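Putative nudix hydrolase family member (Chromobacterium violaceum, PDB 3F13) probably acts as a magnesium-dependent hydrolase of the Nudix family, whose members typically cleave nucleoside diphosphates linked to another moiety. Local coordinates at residues M71-D76 against K85-I90; S109-M114 against I123-A128. One frame throughout, in Å; residues are numbered along the deposited sequence.

In the fold
Contacts 1 and 2 follow one another along the chain, within the Nudix domain, with centres about 16 Å apart. Contact 1 is the buried hairpin of strands 70-78 and 82-90, the latter joined to strand 16-25 in the mixed sheet. Contact 2 lies nearer the surface, where the loop after strand 103-107 turns back onto helix 118-132. That helix links them: Tyr127 packs on Leu74 and Leu88, and Arg126 lies against Phe75. Helix 52-64, which carries part of the Nudix-box sequence, packs on the opposite face of the hairpin, against strand 82-90. The sheet is thus held between helices, as in the Nudix alpha/beta/alpha sandwich, with contact 2 joining a surface loop to one of these helices.

Contact 1. Residues M71-D76 against K85-I90; sequences MLYLFD and KVYLCI
Leu72 and Leu88 form a hydrogen-bonded pair in an antiparallel beta hairpin, which a classic bulge interrupts where Leu74 and Phe75 both face Val86. Backbone bonds come first: Leu72 N to Leu88 O (2.8 Å) and Leu88 N to Leu72 O (2.9 Å) close one ring. At the bulge Val86 O takes Leu74 N at 2.8 Å and, weakly, Phe75 N, while Val86 N bonds to Phe75 O at 2.8 Å.

Apolar packing follows on both faces. Toward helices 118-132 and 136-157, Val86 CB sits over a face of the Phe75 ring, 4.1 Å from its centroid; with chi1 near 50°, CG of Phe75 lies between its own N and carbonyl carbon, and the ring runs alongside the valine. Leu74 CD1 meets Leu88 CB. Toward helix 52-64, the edge of Tyr73 addresses the face of Tyr87 in an offset edge-to-face pair, planes 65° apart. Met71 CE makes an off-centre CH-pi contact with the Tyr87 ring, and SD, approaching obliquely, adds a Met-aromatic one. Met71 also packs on Met71 of the second subunit.

The one-residue shift places Tyr73 and Asp76 on the same face as Lys85, where their polar ends gather. Asp76 OD1 accepts twice: Lys85 NZ arrives on its syn side at 2.8 Å, and Tyr73 OH donates from above the carboxylate plane at 2.6 Å.

Contact 2. Residues S109-M114 against I123-A128; sequences SPDTDM and ILRRYA
Arg125 reaches from helix 118-132 along Pro110 to Asp111, tying the helix to a type I beta turn, Ser109 to Thr112, that holds Pro110 in its second position. Its CB stands 4.2 Å from Pro110 CB. CG, set anti to the carbonyl carbon (chi1 -73°), lies 3.4 Å from Pro110 CB, the tightest apolar touch here. The chain then bends at chi2 (-148°), and CD carries it past the proline. NE is 4.1 Å from Pro110 CB. At CZ the guanidinium has Pro110 O over one face, 3.9 Å away. Finally NH1 points at Asp111 OD2 near the guanidinium plane; the two groups are turned 44° against each other. The modelled separation of NH1 and OD2, 2.3 Å, is too short to take literally, so the ion pair is plausible but its length doubtful.

Pro110 CG also touches the helix, at the carbonyl Leu124 O (3.6 Å) and at the methyl Ala128 CB (3.8 Å). The turn is fixed by Thr112 N bonding to Ser109 O and by an ST turn in which Ser109 OG accepts from Asp111 N. Arg121, one helical turn before Arg125, bonds Pro110 O and Thr112 O. The chemistry is therefore mixed: a proline packed on the helix, beside an exposed pair of opposite charges whose attraction solvent would probably weaken.

Contact 1. Residues M71-D76 against K85-I90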
# COMPACT_ATOMS: atom_id res chain seq x y z
N MET B 71 -2.43 -1.20 0.49
CA MET B 71 -2.50 -2.02 -0.70
C MET B 71 -1.71 -3.29 -0.46
O MET B 71 -0.67 -3.29 0.22
CB MET B 71 -1.88 -1.24 -1.89
CG MET B 71 -0.54 -0.24 -1.56
SD MET B 71 0.08 0.36 -3.14
CE MET B 71 -1.27 -0.11 -4.22
N LEU B 72 -2.13 -4.38 -1.08
CA LEU B 72 -1.38 -5.61 -1.00
C LEU B 72 -1.14 -6.14 -2.41
O LEU B 72 -2.11 -6.46 -3.12
CB LEU B 72 -2.14 -6.65 -0.17
CG LEU B 72 -1.54 -8.04 -0.22
CD1 LEU B 72 -0.14 -8.00 0.46
CD2 LEU B 72 -2.46 -9.03 0.47
N TYR B 73 0.11 -6.21 -2.84
CA TYR B 73 0.42 -6.82 -4.15
C TYR B 73 -0.01 -8.29 -4.18
O TYR B 73 0.40 -9.08 -3.32
CB TYR B 73 1.93 -6.67 -4.48
CG TYR B 73 2.39 -7.56 -5.62
CD1 TYR B 73 2.01 -7.30 -6.94
CD2 TYR B 73 3.12 -8.73 -5.37
CE1 TYR B 73 2.39 -8.16 -7.98
CE2 TYR B 73 3.52 -9.58 -6.41
CZ TYR B 73 3.14 -9.27 -7.72
OH TYR B 73 3.52 -10.08 -8.77
N LEU B 74 -0.86 -8.66 -5.15
CA LEU B 74 -1.34 -10.04 -5.25
C LEU B 74 -0.57 -10.86 -6.30
O LEU B 74 -0.04 -11.95 -6.00
CB LEU B 74 -2.83 -10.05 -5.60
CG LEU B 74 -3.69 -9.15 -4.72
CD1 LEU B 74 -5.15 -9.05 -5.22
CD2 LEU B 74 -3.60 -9.69 -3.27
N PHE B 75 -0.49 -10.35 -7.53
CA PHE B 75 0.17 -11.12 -8.60
C PHE B 75 0.31 -10.29 -9.86
O PHE B 75 -0.27 -9.17 -9.95
CB PHE B 75 -0.63 -12.40 -8.94
CG PHE B 75 -2.13 -12.16 -9.18
CD1 PHE B 75 -2.59 -11.75 -10.43
CD2 PHE B 75 -3.06 -12.37 -8.17
CE1 PHE B 75 -3.98 -11.53 -10.67
CE2 PHE B 75 -4.44 -12.16 -8.39
CZ PHE B 75 -4.89 -11.70 -9.65
N ASP B 76 1.04 -10.86 -10.83
CA ASP B 76 1.21 -10.23 -12.13
C ASP B 76 0.21 -10.91 -13.07
O ASP B 76 -0.09 -12.09 -12.92
CB ASP B 76 2.62 -10.46 -12.68
CG ASP B 76 3.71 -10.01 -11.72
OD1 ASP B 76 3.58 -8.92 -11.11
OD2 ASP B 76 4.69 -10.78 -11.54
N LYS B 85 0.50 -5.39 -12.75
CA LYS B 85 0.55 -5.84 -11.34
C LYS B 85 -0.82 -5.61 -10.73
O LYS B 85 -1.42 -4.54 -10.89
CB LYS B 85 1.62 -5.13 -10.53
CG LYS B 85 3.03 -5.68 -10.78
CD LYS B 85 4.08 -5.04 -9.93
CE LYS B 85 5.42 -5.68 -10.23
NZ LYS B 85 5.44 -7.16 -9.95
N VAL B 86 -1.30 -6.60 -9.99
CA VAL B 86 -2.63 -6.53 -9.42
C VAL B 86 -2.55 -6.39 -7.91
O VAL B 86 -1.82 -7.16 -7.29
CB VAL B 86 -3.40 -7.84 -9.76
CG1 VAL B 86 -4.84 -7.82 -9.18
CG2 VAL B 86 -3.45 -8.01 -11.28
N TYR B 87 -3.30 -5.45 -7.33
CA TYR B 87 -3.24 -5.14 -5.89
C TYR B 87 -4.63 -5.07 -5.25
O TYR B 87 -5.55 -4.47 -5.83
CB TYR B 87 -2.65 -3.74 -5.63
CG TYR B 87 -1.34 -3.46 -6.34
CD1 TYR B 87 -0.13 -3.53 -5.64
CD2 TYR B 87 -1.30 -3.12 -7.69
CE1 TYR B 87 1.08 -3.28 -6.24
CE2 TYR B 87 -0.06 -2.84 -8.32
CZ TYR B 87 1.12 -2.97 -7.58
OH TYR B 87 2.36 -2.69 -8.17
N LEU B 88 -4.75 -5.59 -4.04
CA LEU B 88 -5.98 -5.45 -3.26
C LEU B 88 -5.79 -4.14 -2.50
O LEU B 88 -4.77 -3.98 -1.82
CB LEU B 88 -6.09 -6.58 -2.23
CG LEU B 88 -7.30 -6.49 -1.28
CD1 LEU B 88 -8.62 -6.68 -2.00
CD2 LEU B 88 -7.20 -7.52 -0.15
N CYS B 89 -6.70 -3.20 -2.67
CA CYS B 89 -6.56 -1.88 -2.04
C CYS B 89 -7.69 -1.53 -1.08
O CYS B 89 -8.84 -1.85 -1.34
CB CYS B 89 -6.54 -0.80 -3.12
SG CYS B 89 -5.36 -1.09 -4.47
N ILE B 90 -7.34 -0.83 0.00
CA ILE B 90 -8.28 -0.21 0.92
C ILE B 90 -8.20 1.32 0.77
O ILE B 90 -7.10 1.92 0.75
CB ILE B 90 -7.86 -0.43 2.40
CG1 ILE B 90 -7.35 -1.83 2.66
CG2 ILE B 90 -8.95 0.09 3.35
CD1 ILE B 90 -7.26 -2.10 4.15

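Contact 2. Residues S109-M114 against I123-A128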
# COMPACT_ATOMS: atom_id res chain seq x y z
N SER B 109 -19.04 -11.86 -8.36
CA SER B 109 -18.32 -13.08 -8.69
C SER B 109 -17.76 -12.98 -10.10
O SER B 109 -18.28 -12.21 -10.91
CB SER B 109 -19.20 -14.33 -8.49
OG SER B 109 -19.68 -14.84 -9.71
N PRO B 110 -16.67 -13.72 -10.39
CA PRO B 110 -16.01 -13.64 -11.69
C PRO B 110 -16.91 -14.19 -12.78
O PRO B 110 -16.62 -14.04 -13.96
CB PRO B 110 -14.79 -14.56 -11.52
CG PRO B 110 -14.66 -14.75 -10.02
CD PRO B 110 -16.05 -14.72 -9.52
N ASP B 111 -18.00 -14.83 -12.39
CA ASP B 111 -18.96 -15.33 -13.38
C ASP B 111 -20.15 -14.41 -13.51
O ASP B 111 -21.21 -14.82 -13.95
CB ASP B 111 -19.44 -16.73 -12.99
CG ASP B 111 -18.34 -17.74 -13.06
OD1 ASP B 111 -18.14 -18.42 -12.02
OD2 ASP B 111 -17.67 -17.85 -14.13
N THR B 112 -19.97 -13.16 -13.11
CA THR B 112 -21.04 -12.18 -13.21
C THR B 112 -21.57 -12.04 -14.65
O THR B 112 -20.85 -12.26 -15.63
CB THR B 112 -20.57 -10.80 -12.79
OG1 THR B 112 -21.63 -9.87 -13.04
CG2 THR B 112 -19.35 -10.40 -13.61
N ASP B 113 -22.85 -11.65 -14.73
CA ASP B 113 -23.57 -11.39 -15.98
C ASP B 113 -23.13 -10.12 -16.69
O ASP B 113 -23.36 -9.92 -17.89
CB ASP B 113 -25.05 -11.22 -15.64
CG ASP B 113 -25.71 -12.53 -15.39
OD1 ASP B 113 -25.18 -13.52 -15.96
OD2 ASP B 113 -26.73 -12.58 -14.66
N MET B 114 -22.53 -9.24 -15.91
CA MET B 114 -22.13 -7.93 -16.36
C MET B 114 -21.12 -8.06 -17.49
O MET B 114 -20.38 -9.06 -17.59
CB MET B 114 -21.58 -7.17 -15.14
CG MET B 114 -20.66 -6.01 -15.35
SD MET B 114 -20.66 -5.00 -13.84
CE MET B 114 -21.54 -5.99 -12.66
N ILE B 123 -8.66 -11.63 -14.33
CA ILE B 123 -7.98 -11.24 -13.09
C ILE B 123 -8.87 -11.56 -11.87
O ILE B 123 -8.41 -12.02 -10.82
CB ILE B 123 -7.59 -9.74 -13.15
CG1 ILE B 123 -6.40 -9.53 -14.11
CG2 ILE B 123 -7.34 -9.19 -11.72
CD1 ILE B 123 -6.20 -8.07 -14.61
N LEU B 124 -10.17 -11.32 -12.00
CA LEU B 124 -11.08 -11.60 -10.89
C LEU B 124 -11.18 -13.08 -10.58
O LEU B 124 -11.38 -13.47 -9.42
CB LEU B 124 -12.48 -11.03 -11.17
CG LEU B 124 -12.57 -9.52 -11.01
CD1 LEU B 124 -13.97 -9.07 -11.40
CD2 LEU B 124 -12.20 -9.16 -9.56
N ARG B 125 -11.05 -13.93 -11.61
CA ARG B 125 -11.05 -15.36 -11.34
C ARG B 125 -9.85 -15.78 -10.47
O ARG B 125 -9.98 -16.57 -9.54
CB ARG B 125 -11.04 -16.17 -12.65
CG ARG B 125 -12.35 -16.13 -13.35
CD ARG B 125 -12.63 -17.45 -14.13
NE ARG B 125 -14.07 -17.51 -14.34
CZ ARG B 125 -14.65 -17.08 -15.44
NH1 ARG B 125 -15.97 -17.12 -15.56
NH2 ARG B 125 -13.89 -16.64 -16.43
N ARG B 126 -8.68 -15.25 -10.80
CA ARG B 126 -7.46 -15.58 -10.08
C ARG B 126 -7.53 -15.04 -8.67
O ARG B 126 -7.11 -15.69 -7.73
CB ARG B 126 -6.26 -14.97 -10.80
CG ARG B 126 -4.93 -15.48 -10.28
CD ARG B 126 -3.95 -15.51 -11.48
NE ARG B 126 -2.56 -15.48 -11.04
CZ ARG B 126 -1.58 -14.96 -11.76
NH1 ARG B 126 -0.35 -14.97 -11.29
NH2 ARG B 126 -1.84 -14.40 -12.94
N TYR B 127 -8.05 -13.83 -8.55
CA TYR B 127 -8.23 -13.22 -7.23
C TYR B 127 -9.19 -14.08 -6.39
O TYR B 127 -9.00 -14.29 -5.20
CB TYR B 127 -8.85 -11.83 -7.38
CG TYR B 127 -9.33 -11.28 -6.05
CD1 TYR B 127 -8.41 -10.90 -5.08
CD2 TYR B 127 -10.68 -11.15 -5.75
CE1 TYR B 127 -8.83 -10.39 -3.86
CE2 TYR B 127 -11.11 -10.64 -4.53
CZ TYR B 127 -10.16 -10.27 -3.59
OH TYR B 127 -10.56 -9.76 -2.37
N ALA B 128 -10.25 -14.56 -7.03
CA ALA B 128 -11.19 -15.43 -6.32
C ALA B 128 -10.51 -16.67 -5.76
O ALA B 128 -10.79 -17.07 -4.62
CB ALA B 128 -12.32 -15.82 -7.24